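Local coordinates for protein alcohol dehydrogenase YqhD (Escherichia coli, PDB 4QGS) that reduces a broad range of short-chain aldehydes to the corresponding primary alcohols with NADPH, using one zinc ion per subunit, at residues G28-Q36 and Q60-M68; Y82-R93 and F114-E123. All coordinates share one frame; numbering follows the deposited sequence.

Interaction 1 of 2, residues G28-Q36 and Q60-M68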
ATOM      1  N   GLY A  28     -12.006  19.695  -0.162  1.00 18.85           N
ATOM      2  CA  GLY A  28     -11.959  20.603  -1.289  1.00 25.13           C
ATOM      3  C   GLY A  28     -10.554  20.911  -1.762  1.00 23.39           C
ATOM      4  O   GLY A  28     -10.350  21.889  -2.480  1.00 23.25           O
ATOM      5  N   ALA A  29      -9.587  20.068  -1.385  1.00 20.83           N
ATOM      6  CA  ALA A  29      -8.198  20.289  -1.779  1.00 19.01           C
ATOM      7  C   ALA A  29      -7.999  20.291  -3.290  1.00 17.33           C
ATOM      8  O   ALA A  29      -6.978  20.765  -3.768  1.00 24.00           O
ATOM      9  CB  ALA A  29      -7.272  19.237  -1.135  1.00 18.08           C
ATOM     10  N   ILE A  30      -8.966  19.775  -4.043  1.00 19.23           N
ATOM     11  CA  ILE A  30      -8.874  19.809  -5.496  1.00 19.46           C
ATOM     12  C   ILE A  30      -8.788  21.264  -5.986  1.00 22.32           C
ATOM     13  O   ILE A  30      -8.388  21.523  -7.119  1.00 23.09           O
ATOM     14  CB  ILE A  30     -10.077  19.093  -6.157  1.00 22.59           C
ATOM     15  CG1 ILE A  30      -9.803  18.806  -7.634  1.00 26.65           C
ATOM     16  CG2 ILE A  30     -11.358  19.895  -5.971  1.00 23.10           C
ATOM     17  CD1 ILE A  30      -9.008  17.562  -7.859  1.00 31.80           C
ATOM     18  N   ALA A  31      -9.134  22.205  -5.112  1.00 21.90           N
ATOM     19  CA  ALA A  31      -9.005  23.630  -5.424  1.00 26.23           C
ATOM     20  C   ALA A  31      -7.552  24.020  -5.728  1.00 25.72           C
ATOM     21  O   ALA A  31      -7.300  25.043  -6.367  1.00 28.71           O
ATOM     22  CB  ALA A  31      -9.544  24.471  -4.274  1.00 27.88           C
ATOM     23  N   GLY A  32      -6.604  23.203  -5.272  1.00 21.86           N
ATOM     24  CA  GLY A  32      -5.195  23.467  -5.498  1.00 24.70           C
ATOM     25  C   GLY A  32      -4.602  22.770  -6.710  1.00 21.09           C
ATOM     26  O   GLY A  32      -3.426  22.947  -7.010  1.00 22.17           O
ATOM     27  N   LEU A  33      -5.411  21.972  -7.399  1.00 20.73           N
ATOM     28  CA  LEU A  33      -4.933  21.141  -8.508  1.00 21.42           C
ATOM     29  C   LEU A  33      -4.463  21.922  -9.730  1.00 20.16           C
ATOM     30  O   LEU A  33      -3.361  21.728 -10.233  1.00 18.18           O
ATOM     31  CB  LEU A  33      -6.041  20.172  -8.944  1.00 20.11           C
ATOM     32  CG  LEU A  33      -5.808  19.412 -10.256  1.00 20.68           C
ATOM     33  CD1 LEU A  33      -4.634  18.483 -10.096  1.00 20.65           C
ATOM     34  CD2 LEU A  33      -7.033  18.621 -10.643  1.00 26.32           C
ATOM     35  N   ARG A  34      -5.325  22.805 -10.213  1.00 20.34           N
ATOM     36  CA  ARG A  34      -5.072  23.501 -11.465  1.00 19.07           C
ATOM     37  C   ARG A  34      -3.716  24.221 -11.513  1.00 18.44           C
ATOM     38  O   ARG A  34      -2.996  24.156 -12.516  1.00 18.70           O
ATOM     39  CB  ARG A  34      -6.212  24.494 -11.710  1.00 18.81           C
ATOM     40  CG  ARG A  34      -6.174  25.135 -13.076  1.00 20.36           C
ATOM     41  CD  ARG A  34      -7.321  26.117 -13.255  1.00 20.67           C
ATOM     42  NE  ARG A  34      -7.367  26.600 -14.632  1.00 21.79           N
ATOM     43  CZ  ARG A  34      -8.257  26.211 -15.540  1.00 25.60           C
ATOM     44  NH1 ARG A  34      -8.212  26.712 -16.770  1.00 23.50           N
ATOM     45  NH2 ARG A  34      -9.203  25.337 -15.224  1.00 20.79           N
ATOM     46  N   GLU A  35      -3.364  24.894 -10.425  1.00 18.02           N
ATOM     47  CA  GLU A  35      -2.141  25.691 -10.405  1.00 19.18           C
ATOM     48  C   GLU A  35      -0.882  24.826 -10.472  1.00 19.74           C
ATOM     49  O   GLU A  35       0.208  25.323 -10.768  1.00 23.10           O
ATOM     50  CB  GLU A  35      -2.120  26.597  -9.169  1.00 26.00           C
ATOM     51  CG  GLU A  35      -2.047  25.890  -7.837  1.00 31.49           C
ATOM     52  CD  GLU A  35      -2.230  26.840  -6.663  1.00 28.58           C
ATOM     53  OE1 GLU A  35      -3.299  26.799  -6.014  1.00 37.63           O
ATOM     54  OE2 GLU A  35      -1.304  27.625  -6.390  1.00 36.41           O
ATOM     55  N   GLN A  36      -1.031  23.523 -10.236  1.00 18.19           N
ATOM     56  CA  GLN A  36       0.128  22.623 -10.276  1.00 19.36           C
ATOM     57  C   GLN A  36       0.500  22.182 -11.691  1.00 21.66           C
ATOM     58  O   GLN A  36       1.567  21.611 -11.922  1.00 25.08           O
ATOM     59  CB  GLN A  36      -0.130  21.381  -9.420  1.00 20.35           C
ATOM     60  CG  GLN A  36      -0.572  21.663  -8.007  1.00 20.65           C
ATOM     61  CD  GLN A  36       0.485  22.344  -7.173  1.00 24.72           C
ATOM     62  OE1 GLN A  36       1.679  22.085  -7.324  1.00 30.36           O
ATOM     63  NE2 GLN A  36       0.050  23.217  -6.280  1.00 29.86           N
ATOM     64  N   GLN A  60     -15.279  16.435 -10.980  1.00 25.06           N
ATOM     65  CA  GLN A  60     -14.635  17.523 -10.235  1.00 23.51           C
ATOM     66  C   GLN A  60     -13.257  17.813 -10.795  1.00 23.81           C
ATOM     67  O   GLN A  60     -12.847  18.969 -10.854  1.00 24.23           O
ATOM     68  CB  GLN A  60     -14.531  17.214  -8.736  1.00 20.85           C
ATOM     69  CG  GLN A  60     -15.856  17.278  -7.984  1.00 28.35           C
ATOM     70  CD  GLN A  60     -15.695  17.206  -6.472  1.00 28.66           C
ATOM     71  OE1 GLN A  60     -14.617  17.457  -5.936  1.00 27.69           O
ATOM     72  NE2 GLN A  60     -16.774  16.858  -5.780  1.00 30.98           N
ATOM     73  N   VAL A  61     -12.542  16.768 -11.206  1.00 23.32           N
ATOM     74  CA  VAL A  61     -11.242  16.962 -11.831  1.00 22.96           C
ATOM     75  C   VAL A  61     -11.401  17.700 -13.162  1.00 22.51           C
ATOM     76  O   VAL A  61     -10.688  18.666 -13.436  1.00 22.67           O
ATOM     77  CB  VAL A  61     -10.510  15.621 -12.047  1.00 25.37           C
ATOM     78  CG1 VAL A  61      -9.193  15.848 -12.777  1.00 22.57           C
ATOM     79  CG2 VAL A  61     -10.269  14.949 -10.700  1.00 20.95           C
ATOM     80  N   LEU A  62     -12.354  17.258 -13.974  1.00 22.96           N
ATOM     81  CA  LEU A  62     -12.607  17.895 -15.264  1.00 22.55           C
ATOM     82  C   LEU A  62     -12.994  19.361 -15.079  1.00 24.52           C
ATOM     83  O   LEU A  62     -12.495  20.233 -15.800  1.00 24.62           O
ATOM     84  CB  LEU A  62     -13.693  17.135 -16.034  1.00 22.64           C
ATOM     85  CG  LEU A  62     -13.262  15.734 -16.473  1.00 24.41           C
ATOM     86  CD1 LEU A  62     -14.431  14.969 -17.064  1.00 29.79           C
ATOM     87  CD2 LEU A  62     -12.104  15.800 -17.469  1.00 22.71           C
ATOM     88  N   ASP A  63     -13.845  19.641 -14.097  1.00 23.20           N
ATOM     89  CA  ASP A  63     -14.219  21.031 -13.803  1.00 26.75           C
ATOM     90  C   ASP A  63     -13.031  21.872 -13.342  1.00 27.54           C
ATOM     91  O   ASP A  63     -12.888  23.027 -13.747  1.00 26.75           O
ATOM     92  CB  ASP A  63     -15.322  21.091 -12.743  1.00 26.89           C
ATOM     93  CG  ASP A  63     -15.576  22.505 -12.251  1.00 36.22           C
ATOM     94  OD1 ASP A  63     -14.965  22.914 -11.239  1.00 42.70           O
ATOM     95  OD2 ASP A  63     -16.373  23.221 -12.890  1.00 39.77           O
ATOM     96  N   ALA A  64     -12.172  21.300 -12.501  1.00 20.36           N
ATOM     97  CA  ALA A  64     -11.012  22.032 -12.007  1.00 21.17           C
ATOM     98  C   ALA A  64     -10.086  22.440 -13.146  1.00 23.62           C
ATOM     99  O   ALA A  64      -9.410  23.471 -13.064  1.00 23.34           O
ATOM    100  CB  ALA A  64     -10.245  21.195 -10.985  1.00 21.66           C
ATOM    101  N   LEU A  65     -10.067  21.630 -14.201  1.00 20.04           N
ATOM    102  CA  LEU A  65      -9.150  21.833 -15.319  1.00 19.69           C
ATOM    103  C   LEU A  65      -9.833  22.423 -16.548  1.00 22.40           C
ATOM    104  O   LEU A  65      -9.272  22.411 -17.645  1.00 22.83           O
ATOM    105  CB  LEU A  65      -8.500  20.508 -15.706  1.00 20.14           C
ATOM    106  CG  LEU A  65      -7.696  19.849 -14.590  1.00 18.89           C
ATOM    107  CD1 LEU A  65      -7.021  18.624 -15.158  1.00 20.75           C
ATOM    108  CD2 LEU A  65      -6.667  20.839 -14.052  1.00 24.12           C
ATOM    109  N   LYS A  66     -11.044  22.929 -16.365  1.00 21.43           N
ATOM    110  CA  LYS A  66     -11.846  23.364 -17.500  1.00 24.25           C
ATOM    111  C   LYS A  66     -11.124  24.459 -18.284  1.00 21.55           C
ATOM    112  O   LYS A  66     -10.605  25.405 -17.699  1.00 21.14           O
ATOM    113  CB  LYS A  66     -13.206  23.847 -17.020  1.00 24.24           C
ATOM    114  CG  LYS A  66     -14.228  23.947 -18.112  1.00 32.03           C
ATOM    115  CD  LYS A  66     -15.497  24.533 -17.575  1.00 36.66           C
ATOM    116  CE  LYS A  66     -16.214  25.251 -18.680  1.00 42.91           C
ATOM    117  NZ  LYS A  66     -16.605  24.331 -19.788  1.00 52.01           N
ATOM    118  N   GLY A  67     -11.080  24.311 -19.605  1.00 20.75           N
ATOM    119  CA  GLY A  67     -10.404  25.281 -20.448  1.00 20.80           C
ATOM    120  C   GLY A  67      -9.012  24.826 -20.840  1.00 23.15           C
ATOM    121  O   GLY A  67      -8.412  25.345 -21.778  1.00 22.58           O
ATOM    122  N   MET A  68      -8.486  23.853 -20.104  1.00 22.22           N
ATOM    123  CA  MET A  68      -7.193  23.289 -20.443  1.00 20.90           C
ATOM    124  C   MET A  68      -7.354  22.127 -21.413  1.00 21.02           C
ATOM    125  O   MET A  68      -8.453  21.594 -21.607  1.00 26.27           O
ATOM    126  CB  MET A  68      -6.455  22.854 -19.173  1.00 19.22           C
ATOM    127  CG  MET A  68      -6.127  24.053 -18.280  1.00 23.34           C
ATOM    128  SD  MET A  68      -5.396  23.665 -16.684  1.00 24.34           S
ATOM    129  CE  MET A  68      -3.950  22.743 -17.190  1.00 24.38           C
TER
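The backbones of Arg-34 and Leu-65 come closest here, CA to CA 5.9 Å, where residues 29-36, opening with a 3-10 turn, pass the C-terminal end of helix 57-64. Both segments pack on one face of the parallel sheet in the Rossmann-like N-terminal domain. Ile-30 CD1 meets Val-61 CG2, while CD2 of Leu-33 lies 4.1 Å from Leu-65 CD2 and touches Ala-64 CB. The small methyl of Ala-64 lets the two branched chains close over it. Leu-33, Val-61 and Leu-65 also touch Leu-101 of strand 99-104. Beside Ile-30 CG2, Gln-60 OE1 is hydrogen-bonded to the hydroxyl of Tyr-190, an NADP(+)-binding residue.

Arg-34 extends the contact along the exposed side. With CG anti to the backbone N (chi1 -172°), its extended chain runs past Ala-64 to the type II beta turn from Leu-65 to Met-68, where Gly-67 has the positive phi that a glycine takes easily. NH2 makes a hydrogen bond of 2.9 Å to Ala-64 O from above that carbonyl's plane, N-H...O 151°. NH1 and NH2 also grip Lys-66 O end-on with two hydrogen bonds, the oxygen lying in the guanidinium plane. Met-68 SD sits 4.0 Å above the guanidinium centre.

Interaction 2 of 2, residues Y82-R93 and F114-E123; sequences YETLMNAVKLVR and FIAAAANYPE
Ile-115 meets helix 82-95 as a knob entering the hole formed by Leu-85, Ala-88, Val-89 and Val-92. Its CB carries two branches that part ways. CG2, anti to the backbone N, turns to the valines and lies 4.0 Å from Val-89 CG2 and 4.1 Å from Val-92 CG2. CG1 goes the other way, over the carbonyl O of Leu-85, and carries CD1 to the floor of the hole. There CD1 presses on Ala-88 CB at 3.5 Å, tighter than usual for two carbons, and also meets Leu-85 CD2. A methyl suits Ala-88's place, since so tight a contact leaves little tolerance for bulk.

The axes of 82-93 and 114-119 approach to 9.2 Å and cross at -55°. Both helices belong to the alpha/beta Rossmann-like domain that binds NADP(+), and they flank its parallel sheet: Ile-115 and Val-92 also touch Leu-100 of strand 99-104, and Ala-88 touches Phe-73 of strand 69-73. The short side chain of Ala-118 allows Val-89 CG2 to settle against its CB at 3.8 Å.

Towards the N-terminal end of helix 82-95, Phe-114 takes over. Its CD2 meets Leu-85 CD1, its CZ lies near Tyr-82 CE1, and the side chains of Phe-114 and Tyr-82 cross obliquely. Met-86 leaves its CB pointing away from helix 106-119, but bends at chi2 (-57°) and again at chi3. This flexible thioether chain passes CG over a face of the Tyr-82 ring and brings CE to both Phe-114 CE2 and Ala-118 CB. At the other, exposed end, Arg-93 turns its guanidinium edge to the backbone O of the poorly ordered Glu-123, and NH1 and OE1 form a long, probably weak salt bridge of 3.8 Å, the guanidinium and carboxylate planes 77° apart.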
ATOM      1  N   TYR A  82       0.396  -4.936 -18.533  1.00 64.68           N
ATOM      2  CA  TYR A  82       1.418  -4.386 -19.422  1.00 60.95           C
ATOM      3  C   TYR A  82       0.821  -4.102 -20.791  1.00 56.13           C
ATOM      4  O   TYR A  82       1.261  -3.191 -21.495  1.00 53.44           O
ATOM      5  CB  TYR A  82       2.607  -5.350 -19.543  1.00 64.93           C
ATOM      6  CG  TYR A  82       3.656  -4.958 -20.568  1.00 60.36           C
ATOM      7  CD1 TYR A  82       4.772  -4.215 -20.199  1.00 60.66           C
ATOM      8  CD2 TYR A  82       3.549  -5.356 -21.898  1.00 60.06           C
ATOM      9  CE1 TYR A  82       5.739  -3.860 -21.125  1.00 55.55           C
ATOM     10  CE2 TYR A  82       4.512  -5.004 -22.832  1.00 49.64           C
ATOM     11  CZ  TYR A  82       5.605  -4.259 -22.439  1.00 58.98           C
ATOM     12  OH  TYR A  82       6.570  -3.905 -23.355  1.00 55.64           O
ATOM     13  N   GLU A  83      -0.176  -4.902 -21.157  1.00 51.48           N
ATOM     14  CA  GLU A  83      -0.979  -4.669 -22.350  1.00 63.69           C
ATOM     15  C   GLU A  83      -1.459  -3.233 -22.393  1.00 50.12           C
ATOM     16  O   GLU A  83      -1.034  -2.440 -23.232  1.00 42.30           O
ATOM     17  CB  GLU A  83      -2.206  -5.590 -22.380  1.00 69.20           C
ATOM     18  CG  GLU A  83      -1.936  -7.074 -22.526  1.00 74.59           C
ATOM     19  CD  GLU A  83      -3.222  -7.881 -22.526  1.00 79.95           C
ATOM     20  OE1 GLU A  83      -4.075  -7.643 -23.409  1.00 84.80           O
ATOM     21  OE2 GLU A  83      -3.387  -8.745 -21.637  1.00 81.98           O
ATOM     22  N   THR A  84      -2.350  -2.920 -21.461  1.00 50.66           N
ATOM     23  CA  THR A  84      -3.114  -1.684 -21.488  1.00 50.40           C
ATOM     24  C   THR A  84      -2.245  -0.456 -21.262  1.00 38.81           C
ATOM     25  O   THR A  84      -2.451   0.578 -21.893  1.00 42.79           O
ATOM     26  CB  THR A  84      -4.235  -1.716 -20.435  1.00 54.50           C
ATOM     27  OG1 THR A  84      -4.983  -2.930 -20.578  1.00 54.38           O
ATOM     28  CG2 THR A  84      -5.166  -0.530 -20.611  1.00 52.53           C
ATOM     29  N   LEU A  85      -1.267  -0.570 -20.370  1.00 38.92           N
ATOM     30  CA  LEU A  85      -0.395   0.561 -20.079  1.00 39.58           C
ATOM     31  C   LEU A  85       0.382   0.976 -21.331  1.00 41.87           C
ATOM     32  O   LEU A  85       0.603   2.164 -21.565  1.00 36.30           O
ATOM     33  CB  LEU A  85       0.558   0.225 -18.928  1.00 38.64           C
ATOM     34  CG  LEU A  85      -0.132  -0.199 -17.627  1.00 37.22           C
ATOM     35  CD1 LEU A  85       0.882  -0.481 -16.541  1.00 33.10           C
ATOM     36  CD2 LEU A  85      -1.127   0.862 -17.155  1.00 37.84           C
ATOM     37  N   MET A  86       0.770  -0.001 -22.147  1.00 42.43           N
ATOM     38  CA  MET A  86       1.461   0.284 -23.404  1.00 39.32           C
ATOM     39  C   MET A  86       0.560   1.011 -24.400  1.00 38.30           C
ATOM     40  O   MET A  86       1.036   1.836 -25.180  1.00 39.03           O
ATOM     41  CB  MET A  86       1.987  -0.999 -24.043  1.00 36.73           C
ATOM     42  CG  MET A  86       3.361  -1.419 -23.564  1.00 40.83           C
ATOM     43  SD  MET A  86       4.615  -0.138 -23.814  1.00 53.28           S
ATOM     44  CE  MET A  86       4.772   0.471 -22.158  1.00 46.73           C
ATOM     45  N   ASN A  87      -0.734   0.693 -24.382  1.00 32.47           N
ATOM     46  CA  ASN A  87      -1.716   1.409 -25.200  1.00 37.85           C
ATOM     47  C   ASN A  87      -1.756   2.884 -24.824  1.00 40.49           C
ATOM     48  O   ASN A  87      -1.903   3.759 -25.677  1.00 44.09           O
ATOM     49  CB  ASN A  87      -3.107   0.802 -25.035  1.00 36.77           C
ATOM     50  CG  ASN A  87      -3.332  -0.400 -25.930  1.00 55.08           C
ATOM     51  OD1 ASN A  87      -2.673  -0.560 -26.959  1.00 59.78           O
ATOM     52  ND2 ASN A  87      -4.267  -1.256 -25.538  1.00 54.11           N
ATOM     53  N   ALA A  88      -1.638   3.152 -23.530  1.00 39.65           N
ATOM     54  CA  ALA A  88      -1.630   4.526 -23.052  1.00 35.54           C
ATOM     55  C   ALA A  88      -0.332   5.205 -23.448  1.00 38.61           C
ATOM     56  O   ALA A  88      -0.324   6.385 -23.793  1.00 38.12           O
ATOM     57  CB  ALA A  88      -1.820   4.570 -21.559  1.00 34.69           C
ATOM     58  N   VAL A  89       0.766   4.455 -23.389  1.00 39.10           N
ATOM     59  CA  VAL A  89       2.068   4.973 -23.802  1.00 40.43           C
ATOM     60  C   VAL A  89       2.002   5.365 -25.275  1.00 42.22           C
ATOM     61  O   VAL A  89       2.581   6.371 -25.692  1.00 40.10           O
ATOM     62  CB  VAL A  89       3.196   3.941 -23.559  1.00 41.89           C
ATOM     63  CG1 VAL A  89       4.501   4.380 -24.222  1.00 39.09           C
ATOM     64  CG2 VAL A  89       3.408   3.736 -22.066  1.00 34.88           C
ATOM     65  N   LYS A  90       1.268   4.570 -26.047  1.00 38.21           N
ATOM     66  CA  LYS A  90       1.024   4.851 -27.459  1.00 48.47           C
ATOM     67  C   LYS A  90       0.294   6.181 -27.652  1.00 50.01           C
ATOM     68  O   LYS A  90       0.758   7.050 -28.396  1.00 46.72           O
ATOM     69  CB  LYS A  90       0.213   3.720 -28.096  1.00 43.88           C
ATOM     70  CG  LYS A  90       0.250   3.709 -29.621  1.00 50.09           C
ATOM     71  CD  LYS A  90      -1.139   3.551 -30.228  1.00 60.93           C
ATOM     72  CE  LYS A  90      -2.049   4.709 -29.855  1.00 58.52           C
ATOM     73  NZ  LYS A  90      -3.379   4.618 -30.521  1.00 61.52           N
ATOM     74  N   LEU A  91      -0.850   6.326 -26.988  1.00 47.44           N
ATOM     75  CA  LEU A  91      -1.650   7.546 -27.079  1.00 46.21           C
ATOM     76  C   LEU A  91      -0.828   8.759 -26.651  1.00 45.76           C
ATOM     77  O   LEU A  91      -0.869   9.806 -27.297  1.00 47.80           O
ATOM     78  CB  LEU A  91      -2.921   7.419 -26.221  1.00 48.32           C
ATOM     79  CG  LEU A  91      -4.002   8.511 -26.186  1.00 49.46           C
ATOM     80  CD1 LEU A  91      -5.295   7.927 -25.649  1.00 51.95           C
ATOM     81  CD2 LEU A  91      -3.608   9.705 -25.335  1.00 53.10           C
ATOM     82  N   VAL A  92      -0.080   8.608 -25.562  1.00 40.16           N
ATOM     83  CA  VAL A  92       0.710   9.700 -25.012  1.00 40.35           C
ATOM     84  C   VAL A  92       1.706  10.275 -26.020  1.00 48.08           C
ATOM     85  O   VAL A  92       1.763  11.488 -26.226  1.00 49.18           O
ATOM     86  CB  VAL A  92       1.479   9.250 -23.755  1.00 37.18           C
ATOM     87  CG1 VAL A  92       2.633  10.179 -23.481  1.00 36.60           C
ATOM     88  CG2 VAL A  92       0.544   9.187 -22.556  1.00 36.70           C
ATOM     89  N   ARG A  93       2.491   9.410 -26.653  1.00 48.01           N
ATOM     90  CA  ARG A  93       3.505   9.884 -27.585  1.00 48.75           C
ATOM     91  C   ARG A  93       2.877  10.365 -28.895  1.00 46.81           C
ATOM     92  O   ARG A  93       3.390  11.284 -29.535  1.00 52.08           O
ATOM     93  CB  ARG A  93       4.541   8.789 -27.853  1.00 43.97           C
ATOM     94  CG  ARG A  93       4.026   7.618 -28.655  1.00 50.04           C
ATOM     95  CD  ARG A  93       5.165   6.699 -29.031  1.00 56.56           C
ATOM     96  NE  ARG A  93       5.765   6.088 -27.851  1.00 62.91           N
ATOM     97  CZ  ARG A  93       6.976   5.542 -27.828  1.00 71.76           C
ATOM     98  NH1 ARG A  93       7.727   5.540 -28.923  1.00 79.08           N
ATOM     99  NH2 ARG A  93       7.440   5.006 -26.708  1.00 68.48           N
ATOM    100  N   PHE A 114       4.240   3.823 -14.475  1.00 26.36           N
ATOM    101  CA  PHE A 114       4.886   3.076 -15.537  1.00 32.10           C
ATOM    102  C   PHE A 114       4.763   3.809 -16.868  1.00 36.00           C
ATOM    103  O   PHE A 114       5.733   3.914 -17.613  1.00 29.03           O
ATOM    104  CB  PHE A 114       4.288   1.677 -15.639  1.00 31.20           C
ATOM    105  CG  PHE A 114       4.830   0.880 -16.771  1.00 33.96           C
ATOM    106  CD1 PHE A 114       6.117   0.362 -16.722  1.00 39.45           C
ATOM    107  CD2 PHE A 114       4.063   0.651 -17.894  1.00 31.08           C
ATOM    108  CE1 PHE A 114       6.622  -0.374 -17.775  1.00 35.45           C
ATOM    109  CE2 PHE A 114       4.558  -0.087 -18.938  1.00 42.49           C
ATOM    110  CZ  PHE A 114       5.841  -0.596 -18.886  1.00 38.79           C
ATOM    111  N   ILE A 115       3.570   4.325 -17.159  1.00 31.21           N
ATOM    112  CA  ILE A 115       3.357   5.086 -18.385  1.00 30.02           C
ATOM    113  C   ILE A 115       4.310   6.283 -18.468  1.00 26.74           C
ATOM    114  O   ILE A 115       4.922   6.523 -19.507  1.00 33.58           O
ATOM    115  CB  ILE A 115       1.896   5.573 -18.492  1.00 27.08           C
ATOM    116  CG1 ILE A 115       0.949   4.381 -18.571  1.00 29.85           C
ATOM    117  CG2 ILE A 115       1.714   6.462 -19.708  1.00 32.19           C
ATOM    118  CD1 ILE A 115      -0.527   4.745 -18.365  1.00 29.89           C
ATOM    119  N   ALA A 116       4.456   7.008 -17.364  1.00 30.14           N
ATOM    120  CA  ALA A 116       5.316   8.187 -17.311  1.00 30.04           C
ATOM    121  C   ALA A 116       6.776   7.867 -17.645  1.00 38.35           C
ATOM    122  O   ALA A 116       7.454   8.635 -18.330  1.00 36.85           O
ATOM    123  CB  ALA A 116       5.230   8.833 -15.936  1.00 29.04           C
ATOM    124  N   ALA A 117       7.263   6.737 -17.147  1.00 38.41           N
ATOM    125  CA  ALA A 117       8.655   6.361 -17.365  1.00 35.42           C
ATOM    126  C   ALA A 117       8.838   5.741 -18.738  1.00 35.34           C
ATOM    127  O   ALA A 117       9.767   6.086 -19.473  1.00 33.09           O
ATOM    128  CB  ALA A 117       9.118   5.402 -16.290  1.00 33.84           C
ATOM    129  N   ALA A 118       7.943   4.819 -19.078  1.00 34.63           N
ATOM    130  CA  ALA A 118       7.998   4.142 -20.363  1.00 38.70           C
ATOM    131  C   ALA A 118       8.015   5.139 -21.511  1.00 41.59           C
ATOM    132  O   ALA A 118       8.657   4.906 -22.537  1.00 47.83           O
ATOM    133  CB  ALA A 118       6.819   3.183 -20.512  1.00 28.94           C
ATOM    134  N   ALA A 119       7.317   6.254 -21.327  1.00 43.41           N
ATOM    135  CA  ALA A 119       7.124   7.215 -22.399  1.00 42.66           C
ATOM    136  C   ALA A 119       8.405   7.929 -22.812  1.00 44.18           C
ATOM    137  O   ALA A 119       8.587   8.237 -23.979  1.00 44.15           O
ATOM    138  CB  ALA A 119       6.063   8.216 -21.993  1.00 39.96           C
ATOM    139  N   ASN A 120       9.285   8.196 -21.851  1.00 45.72           N
ATOM    140  CA  ASN A 120      10.603   8.740 -22.176  1.00 46.58           C
ATOM    141  C   ASN A 120      11.706   7.688 -22.219  1.00 54.24           C
ATOM    142  O   ASN A 120      12.899   8.019 -22.311  1.00 53.21           O
ATOM    143  CB  ASN A 120      11.043   9.860 -21.206  1.00 49.84           C
ATOM    144  CG  ASN A 120       9.960  10.871 -20.929  1.00 48.88           C
ATOM    145  OD1 ASN A 120       9.033  11.041 -21.723  1.00 56.10           O
ATOM    146  ND2 ASN A 120      10.094  11.577 -19.814  1.00 55.29           N
ATOM    147  N   TYR A 121      11.322   6.418 -22.158  1.00 52.69           N
ATOM    148  CA  TYR A 121      12.278   5.359 -22.470  1.00 58.59           C
ATOM    149  C   TYR A 121      12.479   5.440 -23.978  1.00 64.88           C
ATOM    150  O   TYR A 121      11.539   5.775 -24.708  1.00 62.78           O
ATOM    151  CB  TYR A 121      11.773   3.979 -22.051  1.00 56.76           C
ATOM    152  CG  TYR A 121      12.409   3.472 -20.767  1.00 55.00           C
ATOM    153  CD1 TYR A 121      13.192   2.318 -20.739  1.00 57.71           C
ATOM    154  CD2 TYR A 121      12.256   4.186 -19.588  1.00 56.88           C
ATOM    155  CE1 TYR A 121      13.774   1.884 -19.561  1.00 52.59           C
ATOM    156  CE2 TYR A 121      12.834   3.772 -18.411  1.00 57.03           C
ATOM    157  CZ  TYR A 121      13.593   2.616 -18.402  1.00 59.61           C
ATOM    158  OH  TYR A 121      14.157   2.209 -17.217  1.00 65.53           O
ATOM    159  N   PRO A 122      13.719   5.213 -24.441  1.00 68.22           N
ATOM    160  CA  PRO A 122      14.037   5.372 -25.864  1.00 72.24           C
ATOM    161  C   PRO A 122      13.113   4.612 -26.837  1.00 75.11           C
ATOM    162  O   PRO A 122      13.102   3.383 -26.893  1.00 70.94           O
ATOM    163  CB  PRO A 122      15.478   4.853 -25.942  1.00 70.69           C
ATOM    164  CG  PRO A 122      16.042   5.062 -24.610  1.00 63.55           C
ATOM    165  CD  PRO A 122      14.899   4.851 -23.639  1.00 67.12           C
ATOM    166  N   GLU A 123      12.330   5.409 -27.570  1.00 78.41           N
ATOM    167  CA  GLU A 123      11.690   5.084 -28.857  1.00 79.43           C
ATOM    168  C   GLU A 123      11.469   3.608 -29.221  1.00 79.34           C
ATOM    169  O   GLU A 123      10.347   3.198 -29.507  1.00 76.97           O
ATOM    170  CB  GLU A 123      12.524   5.716 -29.979  1.00 79.89           C
ATOM    171  CG  GLU A 123      12.840   7.208 -29.757  1.00 79.93           C
ATOM    172  CD  GLU A 123      11.676   8.112 -30.093  1.00 87.26           C
ATOM    173  OE1 GLU A 123      10.561   7.591 -30.325  1.00 88.04           O
ATOM    174  OE2 GLU A 123      11.882   9.340 -30.147  1.00 85.38           O
TER

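Interactions 1 and 2 follow one another along the chain within the same N-terminal domain, their centres about 25 Å and their nearest atoms about 13 Å apart. They share no helix, yet both reach strand 99-104, interaction 1 through Leu-101 and interaction 2 through Leu-100; adjacent strand residues point to opposite faces, so the contacts lie on opposite faces of the sheet. Each is partly buried, but interaction 2 has the larger hydrophobic core, with seven of its twelve touching residues buried against three of nine. At the exposed side of interaction 1 an arginine makes three hydrogen bonds to backbone carbonyls, whereas the exposed arginine of interaction 2 has a long ion pair to a poorly ordered glutamate.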